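Local coordinates for NikO protein (Streptomyces tendae, PDB 4FQD) that acts as an enolpyruvyl transferase essential in nikkomycin biosynthesis and belongs to the MurA subfamily of the EPSP synthase family, at residues A63-I68 with G103-S108; Q213-K218 with E241-H246; T324-P329 with Y353-T358; F332-R337 with I360-W365. The protein carries 4 engineered substitutions. One frame throughout, in Å; residues are numbered along the deposited sequence.

Interaction 1: A63-I68 with G103-S108; sequences AVLGEI and GRIHGS
Val-64 meets the side chain of Ile-105 nearly tip to tip, and both of its methyls take part. Its CG1 lies 3.7 Å from Ile-105 CD1, while its CG2 lies 3.7 Å from Ile-105 CG2, so one valine methyl meets each arm of the isoleucine. Ile-105 reaches this place with CG1 set between its own backbone N and carbonyl carbon (chi1 57°), which carries CD1 on toward the next residue of the helix. There Leu-65 crosses it at about a right angle, its CD2 3.7 Å from Ile-105 CD1. One turn along, the CD1 methyl of Ile-68 arrives 4.1 Å from Ser-108 CB and skims the end of Ile-105 more loosely. The hydroxyl of Ser-108 is turned to its own side of the contact, hydrogen-bonding to the carbonyl of Val-102. On the solvent side, Arg-104 brings its NE to 3.8 Å from Val-64 CG2, the methyl approaching the guanidinium edge-on. No hydrogen bond joins the two segments; the union is apolar packing, with Leu-101 touching Val-64 and Ile-68 as well. Here the apolar face of helix 60-71 is covered by the connection between helices 99-102 and 112-118, within the inverse alpha/beta barrel fold of the EPSP synthase family.

Interaction 2: Q213-K218 with E241-H246; sequences QHPYLK and ETWVIH
Glu-241 folds its side chain against His-214. From CB, 3.8 Å from His-214 CD2, the chain turns at chi2 (-70°), keeping CG and CD close to that same ring carbon, until OE1 comes 3.4 Å from His-214 CA. That same OE1 forms a salt bridge with Arg-337, while His-214 ND1 hydrogen-bonds to Asp-176. Between the backbones, His-214 N donates to Glu-241 O at 2.9 Å. Beside this bond Gln-213 and Thr-242 form an antiparallel, non-hydrogen-bonded pair, where strands 209-213 and 242-248 run as neighbours in a four-stranded mixed sheet of the inverse alpha/beta barrel. Past the strand end, Pro-215 points CG at one face of the Trp-243 indole: CG stands 3.6 Å from the centroid of the six-membered ring of Trp-243, a CH-pi contact only 17° off the ring normal. Leu-217 adds its CD2 methyl at 4.0 Å from Trp-243 CZ2. With alanine here in place of Trp-243 the platform is gone, and the Pro-215 ring is likely to lose its partner, with a gap toward Leu-200, Val-221 and Val-225. Phe-237 also stacks with the indole.

Interaction 3: T324-P329 with Y353-T358; sequences TKPLRP and YAEGPT
Two backbone hydrogen bonds join Leu-327 to the residues flanking Ala-354. Leu-327 N donates to Tyr-353 O at 3.1 Å, and Glu-355 N returns a bond to Leu-327 O at 3.0 Å. The same carbonyl also receives a CA-H...O contact, with Ala-354 CA 3.2 Å from Leu-327 O. The result is a single bridge that brings the two chains close just ahead of strands 331-334 and 356-362, the parallel pair of a beta-alpha-beta unit whose helix is 344-351. Apolar contacts come next. The methyl of Ala-354 lies 3.9 Å from Leu-327 CB and also packs against the peptide joining Arg-328 to Pro-329. Pro-326 lies against the aliphatic part of Glu-355, its CB 3.6 Å from Glu-355 CG; the glutamate chain, extended beyond CG, crosses the proline so that OE2 also comes beside its ring. The third kind is ring against backbone. Pro-329 places CD 3.4 Å from Glu-355 O and CB 3.2 Å from Pro-357 O, running along this chain past Gly-356. A beta carbon on that glycine would collide with Pro-329 CG and, at a phi of 139°, with the preceding carbonyl. Replacing Pro-329 by a glycine would remove the ring and would probably leave a gap beside Glu-355 and Gly-356, with the entry to strand 331-334 freer to flex. Because the bonds are made by backbone atoms and the side-chain contacts mostly by proline rings, a methyl and the glutamate chain, the contact depends more on chain path and ring shape than on paired charges.

Interaction 4: F332-R337 with I360-W365; sequences FTAMSR and IREAVW
Phe-332 and Ile-360 lie side by side and point the same way, with Phe-332 CE1 3.7 Å from Ile-360 CG1. A chi1 of 66° puts the phenyl between the phenylalanine's own backbone N and carbonyl carbon, swinging the ring over toward the isoleucine; Leu-347 touches the ring and Ala-348 the isoleucine, both from helix 344-351. That helix links the two strands, which makes this the parallel pair of a beta-alpha-beta unit, stitched by Arg-361 N to Phe-332 O, Ala-334 N to Arg-361 O (2.8 Å) and Ala-363 N to Ala-334 O. On the other face of the sheet Thr-333 runs alongside Arg-361: OG1 sits 3.6 Å from Arg-361 CB, while the CG2 methyl faces Ala-363 CB at 3.6 Å. Thr-333 and Arg-361 both continue to the second subunit; Thr-333 packs on Thr-333 of that subunit. Glu-362, paired with Ala-334, bends at chi2 (67°), and its OE2 takes two backbone N-H groups: Val-364 N at 2.8 Å on the anti lone pair, and Trp-365 N at 2.7 Å from above the carboxylate plane. OE1 is held by Gln-344 and Ser-341, fixing the carboxylate's rotation. Val-364 CG2 lies 3.7 Å from Ser-336 N.

How the interactions relate
Interaction 4 is where the contacts come together. It shares strand 356-362 and its sheet with interaction 3, the centres lying about 21 Å apart: 3 joins the chains just ahead of the strand pair, and 4 continues it to the far ends. There Arg-337 leaves interaction 4 to reach interaction 2, its NH2 2.8 Å from Glu-241 OE1 in a salt bridge. Interaction 1 touches none of the others, though its nearest atoms come within about 6 Å of interaction 4; its centre is about 41 Å from that of interaction 3, across the chain's centre. In MurA relatives the active site lies between two domains; the Arg-337 bridge, between two different sheets, probably spans that interface.

Interaction 1: A63-I68 with G103-S108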
# COMPACT_ATOMS: atom_id res chain seq x y z
N ALA A 63 20.43 28.24 -11.72
CA ALA A 63 20.91 29.07 -12.82
C ALA A 63 19.76 29.80 -13.52
O ALA A 63 19.82 31.00 -13.75
CB ALA A 63 21.69 28.24 -13.82
N VAL A 64 18.70 29.05 -13.84
CA VAL A 64 17.56 29.62 -14.55
C VAL A 64 16.81 30.65 -13.70
O VAL A 64 16.49 31.74 -14.19
CB VAL A 64 16.58 28.53 -15.02
CG1 VAL A 64 15.41 29.14 -15.77
CG2 VAL A 64 17.30 27.51 -15.89
N LEU A 65 16.54 30.30 -12.45
CA LEU A 65 15.88 31.22 -11.52
C LEU A 65 16.68 32.51 -11.36
O LEU A 65 16.11 33.59 -11.27
CB LEU A 65 15.67 30.56 -10.16
CG LEU A 65 14.54 29.53 -10.05
CD1 LEU A 65 14.54 28.89 -8.66
CD2 LEU A 65 13.19 30.17 -10.35
N GLY A 66 18.00 32.37 -11.33
CA GLY A 66 18.88 33.52 -11.24
C GLY A 66 18.78 34.40 -12.47
O GLY A 66 18.79 35.63 -12.37
N GLU A 67 18.68 33.77 -13.63
CA GLU A 67 18.57 34.50 -14.89
C GLU A 67 17.20 35.16 -15.01
O GLU A 67 17.09 36.28 -15.51
CB GLU A 67 18.81 33.56 -16.08
CG GLU A 67 20.24 33.05 -16.19
CD GLU A 67 20.42 32.03 -17.29
OE1 GLU A 67 19.43 31.75 -18.00
OE2 GLU A 67 21.54 31.50 -17.44
N ILE A 68 16.16 34.48 -14.54
CA ILE A 68 14.81 35.01 -14.57
C ILE A 68 14.71 36.30 -13.75
O ILE A 68 14.10 37.28 -14.17
CB ILE A 68 13.78 33.98 -14.05
CG1 ILE A 68 13.63 32.83 -15.06
CG2 ILE A 68 12.43 34.64 -13.81
CD1 ILE A 68 12.67 31.75 -14.60
N GLY A 103 10.29 28.43 -19.47
CA GLY A 103 9.92 27.05 -19.70
C GLY A 103 11.04 26.05 -19.48
O GLY A 103 10.84 24.84 -19.59
N ARG A 104 12.24 26.55 -19.19
CA ARG A 104 13.40 25.69 -18.96
C ARG A 104 13.25 24.88 -17.67
O ARG A 104 13.77 23.77 -17.57
CB ARG A 104 14.68 26.52 -18.91
CG ARG A 104 15.13 27.06 -20.25
CD ARG A 104 16.31 28.01 -20.11
NE ARG A 104 17.53 27.32 -19.70
CZ ARG A 104 18.45 26.88 -20.54
NH1 ARG A 104 18.30 27.05 -21.84
NH2 ARG A 104 19.53 26.26 -20.08
N ILE A 105 12.55 25.45 -16.69
CA ILE A 105 12.36 24.78 -15.41
C ILE A 105 10.89 24.72 -14.99
O ILE A 105 10.05 25.45 -15.52
CB ILE A 105 13.17 25.47 -14.29
CG1 ILE A 105 12.77 26.94 -14.18
CG2 ILE A 105 14.66 25.33 -14.54
CD1 ILE A 105 13.45 27.67 -13.04
N HIS A 106 10.60 23.84 -14.04
CA HIS A 106 9.25 23.68 -13.52
C HIS A 106 8.98 24.67 -12.39
O HIS A 106 7.84 25.06 -12.15
CB HIS A 106 9.05 22.25 -13.02
CG HIS A 106 7.73 22.01 -12.37
ND1 HIS A 106 7.57 22.01 -11.00
CD2 HIS A 106 6.50 21.76 -12.89
CE1 HIS A 106 6.30 21.78 -10.70
NE2 HIS A 106 5.64 21.62 -11.83
N GLY A 107 10.05 25.09 -11.72
CA GLY A 107 9.94 25.97 -10.57
C GLY A 107 9.46 27.37 -10.89
O GLY A 107 9.07 28.13 -9.99
N SER A 108 9.48 27.73 -12.17
CA SER A 108 9.05 29.06 -12.60
C SER A 108 7.54 29.23 -12.44
O SER A 108 7.03 30.35 -12.40
CB SER A 108 9.45 29.31 -14.05
OG SER A 108 8.84 28.37 -14.92

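Interaction 2: Q213-K218 with E241-H246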
# COMPACT_ATOMS: atom_id res chain seq x y z
N GLN A 213 -6.83 24.26 4.61
CA GLN A 213 -7.17 23.05 5.34
C GLN A 213 -6.46 21.82 4.77
O GLN A 213 -6.38 21.65 3.56
CB GLN A 213 -8.68 22.83 5.30
CG GLN A 213 -9.21 22.24 6.57
CD GLN A 213 -9.10 23.20 7.74
OE1 GLN A 213 -8.82 22.80 8.86
NE2 GLN A 213 -9.34 24.49 7.47
N HIS A 214 -5.96 20.97 5.67
CA HIS A 214 -5.22 19.76 5.29
C HIS A 214 -4.07 20.05 4.32
O HIS A 214 -4.10 19.58 3.18
CB HIS A 214 -6.16 18.72 4.69
CG HIS A 214 -7.35 18.40 5.55
ND1 HIS A 214 -8.62 18.85 5.26
CD2 HIS A 214 -7.45 17.67 6.68
CE1 HIS A 214 -9.46 18.42 6.18
NE2 HIS A 214 -8.78 17.70 7.06
N PRO A 215 -3.06 20.80 4.78
CA PRO A 215 -1.98 21.21 3.88
C PRO A 215 -0.92 20.13 3.67
O PRO A 215 -0.83 19.18 4.46
CB PRO A 215 -1.37 22.40 4.61
CG PRO A 215 -1.56 22.07 6.05
CD PRO A 215 -2.87 21.32 6.14
N TYR A 216 -0.13 20.29 2.62
CA TYR A 216 1.04 19.44 2.37
C TYR A 216 2.04 19.71 3.49
O TYR A 216 2.18 20.85 3.93
CB TYR A 216 1.63 19.79 1.01
CG TYR A 216 2.67 18.82 0.50
CD1 TYR A 216 2.32 17.55 0.07
CD2 TYR A 216 4.01 19.19 0.41
CE1 TYR A 216 3.27 16.66 -0.42
CE2 TYR A 216 4.96 18.32 -0.08
CZ TYR A 216 4.59 17.06 -0.48
OH TYR A 216 5.54 16.19 -0.96
N LEU A 217 2.73 18.68 3.95
CA LEU A 217 3.49 18.78 5.20
C LEU A 217 5.01 18.60 5.09
O LEU A 217 5.72 18.74 6.08
CB LEU A 217 2.93 17.80 6.23
CG LEU A 217 1.48 18.03 6.64
CD1 LEU A 217 0.97 16.90 7.51
CD2 LEU A 217 1.33 19.37 7.35
N LYS A 218 5.50 18.29 3.90
CA LYS A 218 6.94 18.10 3.70
C LYS A 218 7.67 19.44 3.78
O LYS A 218 7.05 20.49 3.59
CB LYS A 218 7.20 17.41 2.36
CG LYS A 218 6.57 16.03 2.25
CD LYS A 218 7.05 15.12 3.37
CE LYS A 218 6.47 13.72 3.24
NZ LYS A 218 6.95 13.03 2.01
N GLU A 241 -4.48 20.59 11.29
CA GLU A 241 -4.81 20.60 9.87
C GLU A 241 -5.31 21.96 9.40
O GLU A 241 -5.93 22.07 8.34
CB GLU A 241 -5.86 19.52 9.56
CG GLU A 241 -5.45 18.11 9.95
CD GLU A 241 -4.34 17.55 9.08
OE1 GLU A 241 -4.02 18.17 8.04
OE2 GLU A 241 -3.78 16.49 9.43
N THR A 242 -5.05 23.00 10.19
CA THR A 242 -5.54 24.33 9.87
C THR A 242 -4.43 25.38 9.87
O THR A 242 -3.82 25.66 10.90
CB THR A 242 -6.64 24.78 10.84
OG1 THR A 242 -7.73 23.85 10.79
CG2 THR A 242 -7.14 26.17 10.48
N TRP A 243 -4.18 25.96 8.70
CA TRP A 243 -3.21 27.04 8.57
C TRP A 243 -3.91 28.34 8.21
O TRP A 243 -4.69 28.39 7.25
CB TRP A 243 -2.16 26.69 7.51
CG TRP A 243 -1.22 25.60 7.92
CD1 TRP A 243 -1.27 24.88 9.08
CD2 TRP A 243 -0.10 25.11 7.18
NE1 TRP A 243 -0.25 23.96 9.10
CE2 TRP A 243 0.49 24.08 7.94
CE3 TRP A 243 0.47 25.43 5.94
CZ2 TRP A 243 1.61 23.38 7.52
CZ3 TRP A 243 1.58 24.73 5.52
CH2 TRP A 243 2.14 23.72 6.31
N VAL A 244 -3.63 29.39 8.97
CA VAL A 244 -4.26 30.68 8.76
C VAL A 244 -3.24 31.74 8.37
O VAL A 244 -2.28 32.00 9.10
CB VAL A 244 -5.01 31.15 10.03
CG1 VAL A 244 -5.59 32.54 9.82
CG2 VAL A 244 -6.11 30.16 10.39
N ILE A 245 -3.44 32.35 7.21
CA ILE A 245 -2.56 33.41 6.74
C ILE A 245 -3.24 34.77 6.82
O ILE A 245 -4.11 35.09 6.01
CB ILE A 245 -2.10 33.18 5.28
CG1 ILE A 245 -1.51 31.78 5.10
CG2 ILE A 245 -1.11 34.25 4.86
CD1 ILE A 245 -2.46 30.80 4.45
N HIS A 246 -2.83 35.57 7.80
CA HIS A 246 -3.34 36.93 7.91
C HIS A 246 -2.57 37.82 6.94
O HIS A 246 -1.64 38.53 7.32
CB HIS A 246 -3.20 37.44 9.34
CG HIS A 246 -3.87 36.57 10.35
ND1 HIS A 246 -5.24 36.51 10.50
CD2 HIS A 246 -3.36 35.71 11.27
CE1 HIS A 246 -5.54 35.66 11.46
NE2 HIS A 246 -4.42 35.16 11.95

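Interaction 3: T324-P329 with Y353-T358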
# COMPACT_ATOMS: atom_id res chain seq x y z
N THR A 324 25.35 -6.76 4.96
CA THR A 324 26.00 -7.79 5.74
C THR A 324 25.23 -9.10 5.58
O THR A 324 25.72 -10.17 5.91
CB THR A 324 26.06 -7.42 7.24
OG1 THR A 324 24.74 -7.15 7.72
CG2 THR A 324 26.93 -6.19 7.44
N LYS A 325 24.02 -8.98 5.05
CA LYS A 325 23.15 -10.11 4.80
C LYS A 325 22.01 -9.64 3.89
O LYS A 325 21.80 -8.44 3.75
CB LYS A 325 22.61 -10.67 6.12
CG LYS A 325 21.73 -9.71 6.90
CD LYS A 325 21.27 -10.33 8.20
CE LYS A 325 20.27 -9.45 8.92
NZ LYS A 325 20.83 -8.11 9.25
N PRO A 326 21.29 -10.58 3.26
CA PRO A 326 20.15 -10.21 2.42
C PRO A 326 19.11 -9.36 3.16
O PRO A 326 18.94 -9.52 4.37
CB PRO A 326 19.54 -11.56 2.03
CG PRO A 326 20.70 -12.49 2.04
CD PRO A 326 21.59 -12.02 3.16
N LEU A 327 18.44 -8.48 2.44
CA LEU A 327 17.43 -7.61 3.04
C LEU A 327 16.08 -8.30 3.14
O LEU A 327 15.90 -9.42 2.67
CB LEU A 327 17.30 -6.32 2.23
CG LEU A 327 18.52 -5.40 2.19
CD1 LEU A 327 18.25 -4.18 1.33
CD2 LEU A 327 18.91 -4.98 3.60
N ARG A 328 15.13 -7.62 3.78
CA ARG A 328 13.77 -8.13 3.89
C ARG A 328 12.83 -7.35 2.98
O ARG A 328 12.96 -6.13 2.85
CB ARG A 328 13.28 -8.06 5.34
CG ARG A 328 13.79 -9.19 6.22
CD ARG A 328 14.57 -8.66 7.41
NE ARG A 328 13.84 -7.62 8.12
CZ ARG A 328 14.30 -6.99 9.20
NH1 ARG A 328 13.56 -6.05 9.79
NH2 ARG A 328 15.49 -7.30 9.70
N PRO A 329 11.89 -8.05 2.33
CA PRO A 329 10.95 -7.41 1.40
C PRO A 329 9.91 -6.57 2.14
O PRO A 329 9.61 -6.84 3.30
CB PRO A 329 10.28 -8.60 0.72
CG PRO A 329 10.35 -9.69 1.73
CD PRO A 329 11.66 -9.50 2.44
N TYR A 353 17.63 -6.92 -3.66
CA TYR A 353 18.57 -7.58 -2.77
C TYR A 353 17.85 -8.18 -1.56
O TYR A 353 18.47 -8.77 -0.68
CB TYR A 353 19.66 -6.61 -2.31
CG TYR A 353 20.61 -6.20 -3.41
CD1 TYR A 353 20.25 -5.23 -4.34
CD2 TYR A 353 21.87 -6.78 -3.51
CE1 TYR A 353 21.12 -4.85 -5.34
CE2 TYR A 353 22.75 -6.40 -4.51
CZ TYR A 353 22.37 -5.44 -5.43
OH TYR A 353 23.24 -5.07 -6.42
N ALA A 354 16.53 -8.01 -1.52
CA ALA A 354 15.72 -8.57 -0.45
C ALA A 354 15.26 -9.98 -0.81
O ALA A 354 15.13 -10.31 -1.98
CB ALA A 354 14.52 -7.68 -0.17
N GLU A 355 15.03 -10.80 0.21
CA GLU A 355 14.57 -12.17 -0.02
C GLU A 355 13.04 -12.26 0.02
O GLU A 355 12.45 -12.51 1.06
CB GLU A 355 15.19 -13.13 1.00
CG GLU A 355 16.66 -13.40 0.75
CD GLU A 355 17.22 -14.49 1.64
OE1 GLU A 355 16.56 -14.83 2.65
OE2 GLU A 355 18.31 -15.01 1.33
N GLY A 356 12.43 -12.06 -1.14
CA GLY A 356 10.98 -12.09 -1.25
C GLY A 356 10.47 -10.99 -2.17
O GLY A 356 11.26 -10.23 -2.73
N PRO A 357 9.14 -10.91 -2.32
CA PRO A 357 8.51 -9.93 -3.20
C PRO A 357 8.38 -8.56 -2.54
O PRO A 357 7.89 -8.46 -1.42
CB PRO A 357 7.10 -10.51 -3.43
CG PRO A 357 7.10 -11.87 -2.77
CD PRO A 357 8.15 -11.82 -1.73
N THR A 358 8.82 -7.51 -3.24
CA THR A 358 8.60 -6.15 -2.78
C THR A 358 7.50 -5.50 -3.62
O THR A 358 7.60 -5.43 -4.84
CB THR A 358 9.89 -5.30 -2.87
OG1 THR A 358 10.78 -5.67 -1.82
CG2 THR A 358 9.56 -3.82 -2.74

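Interaction 4: F332-R337 with I360-W365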
# COMPACT_ATOMS: atom_id res chain seq x y z
N PHE A 332 4.48 -1.20 0.32
CA PHE A 332 4.14 0.16 0.74
C PHE A 332 3.55 0.97 -0.40
O PHE A 332 3.50 0.52 -1.55
CB PHE A 332 5.38 0.87 1.29
CG PHE A 332 6.44 1.12 0.26
CD1 PHE A 332 7.39 0.15 -0.04
CD2 PHE A 332 6.50 2.33 -0.42
CE1 PHE A 332 8.36 0.38 -0.99
CE2 PHE A 332 7.47 2.57 -1.37
CZ PHE A 332 8.41 1.59 -1.65
N THR A 333 3.10 2.17 -0.07
CA THR A 333 2.51 3.06 -1.06
C THR A 333 3.16 4.43 -1.01
O THR A 333 3.15 5.10 0.02
CB THR A 333 0.99 3.22 -0.83
OG1 THR A 333 0.35 1.95 -0.96
CG2 THR A 333 0.40 4.18 -1.85
N ALA A 334 3.75 4.84 -2.13
CA ALA A 334 4.31 6.18 -2.24
C ALA A 334 3.17 7.20 -2.29
O ALA A 334 2.39 7.21 -3.24
CB ALA A 334 5.19 6.30 -3.47
N MET A 335 3.09 8.04 -1.27
CA MET A 335 1.99 9.00 -1.16
C MET A 335 2.47 10.37 -0.67
O MET A 335 3.60 10.51 -0.21
CB MET A 335 0.90 8.45 -0.24
CG MET A 335 1.40 8.07 1.14
SD MET A 335 0.14 7.29 2.16
CE MET A 335 1.02 7.12 3.70
N SER A 336 1.58 11.36 -0.76
CA SER A 336 1.91 12.73 -0.41
C SER A 336 2.30 12.87 1.07
O SER A 336 3.26 13.56 1.40
CB SER A 336 0.74 13.66 -0.73
OG SER A 336 0.42 13.61 -2.11
N ARG A 337 1.54 12.22 1.94
CA ARG A 337 1.85 12.24 3.37
C ARG A 337 2.56 10.96 3.79
O ARG A 337 2.37 10.47 4.90
CB ARG A 337 0.58 12.46 4.19
CG ARG A 337 -0.08 13.80 3.96
CD ARG A 337 -1.06 14.13 5.06
NE ARG A 337 -1.57 15.49 4.95
CZ ARG A 337 -2.25 16.11 5.90
NH1 ARG A 337 -2.52 15.49 7.04
NH2 ARG A 337 -2.67 17.36 5.71
N ILE A 360 5.38 -2.21 -4.60
CA ILE A 360 5.42 -0.76 -4.59
C ILE A 360 4.22 -0.16 -5.32
O ILE A 360 4.00 -0.43 -6.50
CB ILE A 360 6.71 -0.23 -5.25
CG1 ILE A 360 7.94 -0.77 -4.51
CG2 ILE A 360 6.72 1.29 -5.28
CD1 ILE A 360 9.26 -0.34 -5.11
N ARG A 361 3.44 0.65 -4.60
CA ARG A 361 2.28 1.29 -5.19
C ARG A 361 2.47 2.80 -5.30
O ARG A 361 2.84 3.46 -4.33
CB ARG A 361 1.02 0.99 -4.37
CG ARG A 361 -0.27 1.36 -5.09
CD ARG A 361 -1.47 1.09 -4.21
NE ARG A 361 -2.65 0.74 -5.01
CZ ARG A 361 -3.03 -0.50 -5.27
NH1 ARG A 361 -2.34 -1.52 -4.79
NH2 ARG A 361 -4.12 -0.72 -6.00
N GLU A 362 2.22 3.33 -6.49
CA GLU A 362 2.34 4.76 -6.74
C GLU A 362 1.00 5.46 -6.57
O GLU A 362 0.03 5.13 -7.25
CB GLU A 362 2.88 5.00 -8.15
CG GLU A 362 2.89 6.45 -8.57
CD GLU A 362 3.87 7.28 -7.77
OE1 GLU A 362 5.07 6.94 -7.75
OE2 GLU A 362 3.43 8.28 -7.16
N ALA A 363 0.95 6.43 -5.66
CA ALA A 363 -0.30 7.15 -5.39
C ALA A 363 -0.15 8.66 -5.55
O ALA A 363 -0.94 9.43 -5.01
CB ALA A 363 -0.81 6.81 -4.00
N VAL A 364 0.87 9.07 -6.30
CA VAL A 364 1.07 10.49 -6.59
C VAL A 364 1.23 10.71 -8.10
O VAL A 364 0.34 11.25 -8.75
CB VAL A 364 2.30 11.06 -5.86
CG1 VAL A 364 2.48 12.54 -6.20
CG2 VAL A 364 2.17 10.87 -4.36
N TRP A 365 2.37 10.30 -8.64
CA TRP A 365 2.65 10.48 -10.06
C TRP A 365 2.47 9.19 -10.85
O TRP A 365 3.39 8.38 -10.96
CB TRP A 365 4.06 11.03 -10.27
CG TRP A 365 4.22 12.44 -9.82
CD1 TRP A 365 4.95 12.89 -8.76
CD2 TRP A 365 3.61 13.60 -10.40
NE1 TRP A 365 4.85 14.25 -8.65
CE2 TRP A 365 4.03 14.72 -9.64
CE3 TRP A 365 2.76 13.81 -11.49
CZ2 TRP A 365 3.63 16.02 -9.94
CZ3 TRP A 365 2.36 15.10 -11.79
CH2 TRP A 365 2.79 16.19 -11.02